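Natterin-like protein (Lethenteron camtschaticum, PDB 6IUL) probably acts as a cytotoxic pore-forming immune protein, pairing a jacalin-like lectin domain with an elongated aerolysin-type module. Local coordinates at residues M159-P164 with F228-V232; K260-A266 with T308-S314. One frame throughout, in Å; residues are numbered along the deposited sequence.

Contact 1 (M159-P164 with F228-V232)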
ATOM      1  N   MET A 159      26.130  -5.067  -2.180  1.00 48.79           N
ATOM      2  CA  MET A 159      25.856  -3.736  -1.675  1.00 53.25           C
ATOM      3  C   MET A 159      27.116  -2.868  -1.449  1.00 55.79           C
ATOM      4  O   MET A 159      27.163  -1.719  -1.891  1.00 43.88           O
ATOM      5  CB  MET A 159      25.075  -3.815  -0.364  1.00 53.11           C
ATOM      6  CG  MET A 159      24.707  -2.420   0.148  1.00 51.43           C
ATOM      7  SD  MET A 159      23.387  -2.424   1.372  1.00 51.69           S
ATOM      8  CE  MET A 159      24.297  -2.430   2.908  1.00 56.78           C
ATOM      9  N   HIS A 160      28.089  -3.446  -0.755  1.00 57.83           N
ATOM     10  CA  HIS A 160      29.406  -2.869  -0.528  1.00 60.74           C
ATOM     11  C   HIS A 160      30.224  -2.497  -1.786  1.00 55.98           C
ATOM     12  O   HIS A 160      31.244  -1.870  -1.645  1.00 61.34           O
ATOM     13  CB  HIS A 160      30.218  -3.879   0.309  1.00 65.96           C
ATOM     14  CG  HIS A 160      30.526  -5.157  -0.431  1.00 73.43           C
ATOM     15  ND1 HIS A 160      29.563  -6.109  -0.707  1.00 78.02           N
ATOM     16  CD2 HIS A 160      31.664  -5.598  -1.012  1.00 71.02           C
ATOM     17  CE1 HIS A 160      30.108  -7.098  -1.389  1.00 73.67           C
ATOM     18  NE2 HIS A 160      31.382  -6.815  -1.586  1.00 72.59           N
ATOM     19  N   GLN A 161      29.817  -2.906  -2.981  1.00 49.96           N
ATOM     20  CA  GLN A 161      30.598  -2.666  -4.185  1.00 54.44           C
ATOM     21  C   GLN A 161      29.985  -1.631  -5.091  1.00 55.41           C
ATOM     22  O   GLN A 161      30.612  -1.246  -6.079  1.00 53.96           O
ATOM     23  CB  GLN A 161      30.755  -3.950  -5.028  1.00 58.62           C
ATOM     24  CG  GLN A 161      31.439  -5.111  -4.322  1.00 61.02           C
ATOM     25  CD  GLN A 161      31.334  -6.424  -5.113  1.00 66.32           C
ATOM     26  OE1 GLN A 161      30.455  -6.596  -5.980  1.00 60.15           O
ATOM     27  NE2 GLN A 161      32.228  -7.365  -4.805  1.00 67.15           N
ATOM     28  N   ILE A 162      28.750  -1.192  -4.830  1.00 57.77           N
ATOM     29  CA  ILE A 162      28.183  -0.188  -5.697  1.00 59.94           C
ATOM     30  C   ILE A 162      27.901   1.108  -4.926  1.00 59.70           C
ATOM     31  O   ILE A 162      27.484   1.092  -3.755  1.00 52.54           O
ATOM     32  CB  ILE A 162      27.004  -0.718  -6.505  1.00 65.81           C
ATOM     33  CG1 ILE A 162      25.706  -0.465  -5.814  1.00 71.18           C
ATOM     34  CG2 ILE A 162      27.127  -2.218  -6.802  1.00 62.42           C
ATOM     35  CD1 ILE A 162      24.578  -0.319  -6.819  1.00 76.74           C
ATOM     36  N   LEU A 163      28.198   2.226  -5.579  1.00 59.13           N
ATOM     37  CA  LEU A 163      27.998   3.519  -4.938  1.00 61.37           C
ATOM     38  C   LEU A 163      26.614   4.063  -5.233  1.00 48.60           C
ATOM     39  O   LEU A 163      26.147   3.956  -6.374  1.00 45.93           O
ATOM     40  CB  LEU A 163      29.077   4.530  -5.325  1.00 64.87           C
ATOM     41  CG  LEU A 163      30.400   4.372  -4.540  1.00 73.52           C
ATOM     42  CD1 LEU A 163      31.217   5.651  -4.764  1.00 71.90           C
ATOM     43  CD2 LEU A 163      30.294   4.058  -3.024  1.00 75.67           C
ATOM     44  N   PRO A 164      25.968   4.655  -4.205  1.00 41.97           N
ATOM     45  CA  PRO A 164      24.659   5.253  -4.398  1.00 46.21           C
ATOM     46  C   PRO A 164      24.732   6.398  -5.399  1.00 46.16           C
ATOM     47  O   PRO A 164      25.741   7.102  -5.470  1.00 53.17           O
ATOM     48  CB  PRO A 164      24.286   5.777  -3.015  1.00 42.17           C
ATOM     49  CG  PRO A 164      25.150   5.060  -2.067  1.00 42.95           C
ATOM     50  CD  PRO A 164      26.413   4.751  -2.806  1.00 42.60           C
ATOM     51  N   PHE A 228      28.791   9.027  -0.628  1.00 62.23           N
ATOM     52  CA  PHE A 228      27.743   8.288   0.044  1.00 57.55           C
ATOM     53  C   PHE A 228      28.033   6.790  -0.062  1.00 53.92           C
ATOM     54  O   PHE A 228      28.700   6.328  -0.988  1.00 49.25           O
ATOM     55  CB  PHE A 228      26.395   8.626  -0.571  1.00 58.19           C
ATOM     56  CG  PHE A 228      25.911  10.025  -0.285  1.00 57.86           C
ATOM     57  CD1 PHE A 228      25.307  10.332   0.925  1.00 52.07           C
ATOM     58  CD2 PHE A 228      25.995  11.021  -1.253  1.00 60.27           C
ATOM     59  CE1 PHE A 228      24.793  11.604   1.169  1.00 54.24           C
ATOM     60  CE2 PHE A 228      25.510  12.309  -0.999  1.00 56.57           C
ATOM     61  CZ  PHE A 228      24.905  12.600   0.207  1.00 49.87           C
ATOM     62  N   SER A 229      27.553   6.049   0.926  1.00 52.37           N
ATOM     63  CA  SER A 229      27.552   4.605   0.869  1.00 53.37           C
ATOM     64  C   SER A 229      26.196   4.035   1.282  1.00 51.84           C
ATOM     65  O   SER A 229      25.430   4.651   2.005  1.00 53.14           O
ATOM     66  CB  SER A 229      28.635   4.035   1.758  1.00 54.58           C
ATOM     67  OG  SER A 229      28.335   4.338   3.103  1.00 60.99           O
ATOM     68  N   PHE A 230      25.911   2.823   0.822  1.00 51.01           N
ATOM     69  CA  PHE A 230      24.733   2.078   1.288  1.00 46.40           C
ATOM     70  C   PHE A 230      24.920   1.461   2.689  1.00 49.58           C
ATOM     71  O   PHE A 230      26.016   1.032   3.039  1.00 53.99           O
ATOM     72  CB  PHE A 230      24.385   0.987   0.273  1.00 40.66           C
ATOM     73  CG  PHE A 230      23.793   1.503  -1.009  1.00 35.94           C
ATOM     74  CD1 PHE A 230      22.668   2.292  -0.991  1.00 37.29           C
ATOM     75  CD2 PHE A 230      24.311   1.135  -2.236  1.00 36.69           C
ATOM     76  CE1 PHE A 230      22.087   2.735  -2.163  1.00 36.88           C
ATOM     77  CE2 PHE A 230      23.756   1.599  -3.415  1.00 39.42           C
ATOM     78  CZ  PHE A 230      22.626   2.389  -3.384  1.00 40.57           C
ATOM     79  N   THR A 231      23.860   1.457   3.496  1.00 50.50           N
ATOM     80  CA  THR A 231      23.755   0.588   4.688  1.00 52.52           C
ATOM     81  C   THR A 231      22.328   0.052   4.794  1.00 55.99           C
ATOM     82  O   THR A 231      21.464   0.435   3.990  1.00 47.56           O
ATOM     83  CB  THR A 231      24.045   1.303   5.997  1.00 55.43           C
ATOM     84  OG1 THR A 231      23.519   2.634   5.912  1.00 57.76           O
ATOM     85  CG2 THR A 231      25.534   1.305   6.272  1.00 68.25           C
ATOM     86  N   VAL A 232      22.073  -0.830   5.765  1.00 54.46           N
ATOM     87  CA  VAL A 232      20.719  -1.308   5.990  1.00 57.25           C
ATOM     88  C   VAL A 232      20.243  -0.777   7.319  1.00 51.65           C
ATOM     89  O   VAL A 232      20.874  -0.997   8.349  1.00 46.79           O
ATOM     90  CB  VAL A 232      20.546  -2.869   5.945  1.00 60.31           C
ATOM     91  CG1 VAL A 232      20.926  -3.413   4.581  1.00 60.64           C
ATOM     92  CG2 VAL A 232      21.311  -3.565   7.069  1.00 65.15           C
TER
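Pro-164 lies flat over one face of the Phe-230 ring, a CH-pi contact in which CG stands 3.7 Å from the ring centroid and 4° off its normal. Two carbons rest on the Phe-228 carbonyl: Pro-164 CD comes within 3.3 Å of Phe-228 O, and Leu-163 CD2 within 3.4 Å of the same oxygen. Ile-162, Met-159 and Val-232 make apolar contacts. Ile-162 approaches in the plane of the Phe-230 ring, its CG1 3.7 Å from CE2, while Met-159 crosses at the root of the side chain, CG meeting Phe-230 CB at 3.4 Å. The Met-159 chain leaves CB with CG anti to the backbone N (chi1 -177°). Its bend at the last torsion carries CE beyond Phe-230 CB to Thr-231 CA at 3.5 Å, beside Val-232 CG1. The connection between strands 135-155 and 166-178, which has a 3-10 turn at 159-161, thus packs on strand 228-238. That strand pairs with 212-223, through Ser-229 with Met-222 and Thr-231 with Glu-220, and Phe-230 also touches Ile-273 of strand 260-285. With no hydrogen bond between the segments, packing largely around Phe-230 joins them.

Contact 2 (K260-A266 with T308-S314)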
ATOM      1  N   LYS A 260      25.064  43.327   4.112  1.00 43.67           N
ATOM      2  CA  LYS A 260      25.365  42.104   3.367  1.00 42.04           C
ATOM      3  C   LYS A 260      24.080  41.357   3.086  1.00 38.03           C
ATOM      4  O   LYS A 260      23.030  41.631   3.685  1.00 36.14           O
ATOM      5  CB  LYS A 260      26.369  41.225   4.124  1.00 45.72           C
ATOM      6  CG  LYS A 260      27.622  40.882   3.340  1.00 55.88           C
ATOM      7  CD  LYS A 260      28.704  41.963   3.386  1.00 63.98           C
ATOM      8  CE  LYS A 260      29.901  41.596   2.506  1.00 69.14           C
ATOM      9  NZ  LYS A 260      29.475  41.078   1.151  1.00 79.74           N
ATOM     10  N   THR A 261      24.166  40.464   2.122  1.00 33.59           N
ATOM     11  CA  THR A 261      23.079  39.621   1.733  1.00 35.67           C
ATOM     12  C   THR A 261      23.453  38.155   1.980  1.00 35.41           C
ATOM     13  O   THR A 261      24.571  37.733   1.690  1.00 29.44           O
ATOM     14  CB  THR A 261      22.772  39.840   0.245  1.00 36.13           C
ATOM     15  OG1 THR A 261      22.383  41.206   0.029  1.00 37.83           O
ATOM     16  CG2 THR A 261      21.638  38.901  -0.274  1.00 36.62           C
ATOM     17  N   VAL A 262      22.509  37.380   2.520  1.00 35.11           N
ATOM     18  CA  VAL A 262      22.706  35.935   2.673  1.00 32.29           C
ATOM     19  C   VAL A 262      21.558  35.259   1.924  1.00 34.64           C
ATOM     20  O   VAL A 262      20.373  35.567   2.143  1.00 32.93           O
ATOM     21  CB  VAL A 262      22.725  35.478   4.130  1.00 33.94           C
ATOM     22  CG1 VAL A 262      22.826  33.962   4.214  1.00 34.82           C
ATOM     23  CG2 VAL A 262      23.890  36.097   4.856  1.00 37.56           C
ATOM     24  N   THR A 263      21.902  34.359   1.027  1.00 29.09           N
ATOM     25  CA  THR A 263      20.897  33.665   0.229  1.00 30.90           C
ATOM     26  C   THR A 263      20.951  32.218   0.702  1.00 29.39           C
ATOM     27  O   THR A 263      22.018  31.596   0.788  1.00 28.21           O
ATOM     28  CB  THR A 263      21.179  33.777  -1.300  1.00 34.01           C
ATOM     29  OG1 THR A 263      21.276  35.165  -1.706  1.00 35.90           O
ATOM     30  CG2 THR A 263      20.048  33.201  -2.085  1.00 33.41           C
ATOM     31  N   VAL A 264      19.799  31.684   1.058  1.00 28.13           N
ATOM     32  CA  VAL A 264      19.722  30.315   1.618  1.00 27.07           C
ATOM     33  C   VAL A 264      18.936  29.433   0.684  1.00 24.82           C
ATOM     34  O   VAL A 264      17.802  29.762   0.269  1.00 25.89           O
ATOM     35  CB  VAL A 264      19.027  30.320   2.967  1.00 27.56           C
ATOM     36  CG1 VAL A 264      18.912  28.919   3.525  1.00 29.59           C
ATOM     37  CG2 VAL A 264      19.761  31.240   3.921  1.00 29.94           C
ATOM     38  N   VAL A 265      19.550  28.323   0.326  1.00 26.85           N
ATOM     39  CA  VAL A 265      18.871  27.318  -0.522  1.00 29.07           C
ATOM     40  C   VAL A 265      18.789  26.009   0.235  1.00 27.58           C
ATOM     41  O   VAL A 265      19.794  25.490   0.704  1.00 25.15           O
ATOM     42  CB  VAL A 265      19.613  27.090  -1.827  1.00 32.70           C
ATOM     43  CG1 VAL A 265      18.895  26.052  -2.657  1.00 34.75           C
ATOM     44  CG2 VAL A 265      19.733  28.403  -2.607  1.00 34.20           C
ATOM     45  N   ALA A 266      17.566  25.505   0.372  1.00 28.70           N
ATOM     46  CA  ALA A 266      17.330  24.195   0.951  1.00 31.65           C
ATOM     47  C   ALA A 266      17.228  23.117  -0.124  1.00 28.51           C
ATOM     48  O   ALA A 266      16.505  23.282  -1.122  1.00 30.77           O
ATOM     49  CB  ALA A 266      16.063  24.194   1.821  1.00 29.55           C
ATOM     50  N   THR A 308      19.151  19.476   3.788  1.00 28.13           N
ATOM     51  CA  THR A 308      20.289  20.342   4.149  1.00 31.50           C
ATOM     52  C   THR A 308      20.107  21.718   3.508  1.00 30.12           C
ATOM     53  O   THR A 308      19.160  21.948   2.753  1.00 26.86           O
ATOM     54  CB  THR A 308      21.600  19.713   3.634  1.00 33.14           C
ATOM     55  OG1 THR A 308      21.499  19.557   2.202  1.00 29.66           O
ATOM     56  CG2 THR A 308      21.842  18.312   4.316  1.00 33.02           C
ATOM     57  N   ALA A 309      21.017  22.634   3.802  1.00 32.14           N
ATOM     58  CA  ALA A 309      20.939  23.959   3.220  1.00 34.88           C
ATOM     59  C   ALA A 309      22.320  24.564   2.964  1.00 33.80           C
ATOM     60  O   ALA A 309      23.292  24.263   3.643  1.00 31.03           O
ATOM     61  CB  ALA A 309      20.113  24.856   4.124  1.00 36.14           C
ATOM     62  N   VAL A 310      22.389  25.378   1.922  1.00 35.12           N
ATOM     63  CA  VAL A 310      23.580  26.171   1.634  1.00 36.80           C
ATOM     64  C   VAL A 310      23.242  27.673   1.840  1.00 33.74           C
ATOM     65  O   VAL A 310      22.266  28.188   1.254  1.00 30.57           O
ATOM     66  CB  VAL A 310      24.055  25.932   0.202  1.00 38.02           C
ATOM     67  CG1 VAL A 310      25.252  26.829  -0.093  1.00 41.70           C
ATOM     68  CG2 VAL A 310      24.437  24.463  -0.009  1.00 37.74           C
ATOM     69  N   ALA A 311      24.035  28.333   2.687  1.00 32.50           N
ATOM     70  CA  ALA A 311      23.944  29.795   2.893  1.00 36.44           C
ATOM     71  C   ALA A 311      25.106  30.533   2.252  1.00 35.36           C
ATOM     72  O   ALA A 311      26.246  30.289   2.593  1.00 34.76           O
ATOM     73  CB  ALA A 311      23.881  30.115   4.357  1.00 35.30           C
ATOM     74  N   THR A 312      24.800  31.412   1.309  1.00 36.14           N
ATOM     75  CA  THR A 312      25.827  32.118   0.557  1.00 41.75           C
ATOM     76  C   THR A 312      25.767  33.624   0.862  1.00 37.19           C
ATOM     77  O   THR A 312      24.711  34.235   0.721  1.00 35.67           O
ATOM     78  CB  THR A 312      25.650  31.886  -0.970  1.00 44.10           C
ATOM     79  OG1 THR A 312      25.593  30.477  -1.258  1.00 39.89           O
ATOM     80  CG2 THR A 312      26.814  32.555  -1.786  1.00 43.29           C
ATOM     81  N   GLU A 313      26.909  34.204   1.218  1.00 43.30           N
ATOM     82  CA  GLU A 313      27.061  35.663   1.417  1.00 47.76           C
ATOM     83  C   GLU A 313      27.365  36.445   0.112  1.00 44.92           C
ATOM     84  O   GLU A 313      28.159  36.033  -0.696  1.00 50.51           O
ATOM     85  CB  GLU A 313      28.175  35.950   2.411  1.00 51.55           C
ATOM     86  CG  GLU A 313      27.732  36.732   3.645  1.00 56.90           C
ATOM     87  CD  GLU A 313      28.899  37.210   4.517  1.00 61.72           C
ATOM     88  OE1 GLU A 313      29.510  38.238   4.154  1.00 62.98           O
ATOM     89  OE2 GLU A 313      29.183  36.590   5.592  1.00 66.16           O
ATOM     90  N   SER A 314      26.684  37.563  -0.050  1.00 47.26           N
ATOM     91  CA  SER A 314      26.920  38.584  -1.052  1.00 54.72           C
ATOM     92  C   SER A 314      26.902  40.000  -0.428  1.00 50.72           C
ATOM     93  O   SER A 314      27.206  40.958  -1.122  1.00 62.55           O
ATOM     94  CB  SER A 314      25.774  38.507  -2.035  1.00 54.21           C
ATOM     95  OG  SER A 314      26.089  37.559  -2.997  1.00 59.46           O
TER
HETATM   96  O   HOH W   1      23.695  35.711  -1.348  1.00 36.15           O
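Lys-260 lies across Glu-313 and ends at Ser-314, the chain terminus. From CB, chi1 of -124° sends CG to within 3.3 Å of Glu-313 OE1; CD and CE then pass the same oxygen more loosely, the two side chains crossing at about a right angle. Bends at chi2 and chi4 bring NZ to 3.2 Å from Ser-314 O, while Glu-313 OE1 stays 4.1 Å from NZ, beyond a salt bridge. Behind this end runs a regular antiparallel ladder at the open end of the hairpin of strands 260-285 and 290-313; along its other edge 260-266 bonds to strand 166-178. Thr-263 pairs with Thr-312 and Val-265 with Val-310 through reciprocal N-H...O bonds, and Ser-314 N gives a nearly straight bond (171°) to Thr-261 O at 2.7 Å. Water 1 bridges Thr-263 OG1 and Thr-312 O, donating to the carbonyl at 2.7 Å, so that oxygen takes both a backbone N-H and a water. On the opposite face, Val-262 CG1 meets Ala-311 CB at 4.0 Å, and Phe-252 of strand 241-256 packs on Val-264 and Ala-309. Five main-chain bonds therefore carry the pairing, while Lys-260 and Glu-313 probably add a mild electrostatic attraction.

In the fold
Both contacts belong to the elongated aerolysin-type part of the chain and reach the same large sheet, yet they illustrate two ways of joining its pieces. Contact 1 is a surface contact in which a loop leans on a strand, with a single buried residue among those that touch; contact 2 is partly buried and pairs the two long strands of a hairpin. Their centres lie 31 Å apart, and they do not touch. Strand 260-285 is common to both: it supplies one side of contact 2, and farther along it flanks contact 1. Side-chain packing does the work in the first, repetitive backbone bonding in the second, with charged and polar groups where Lys-260 meets the chain terminus.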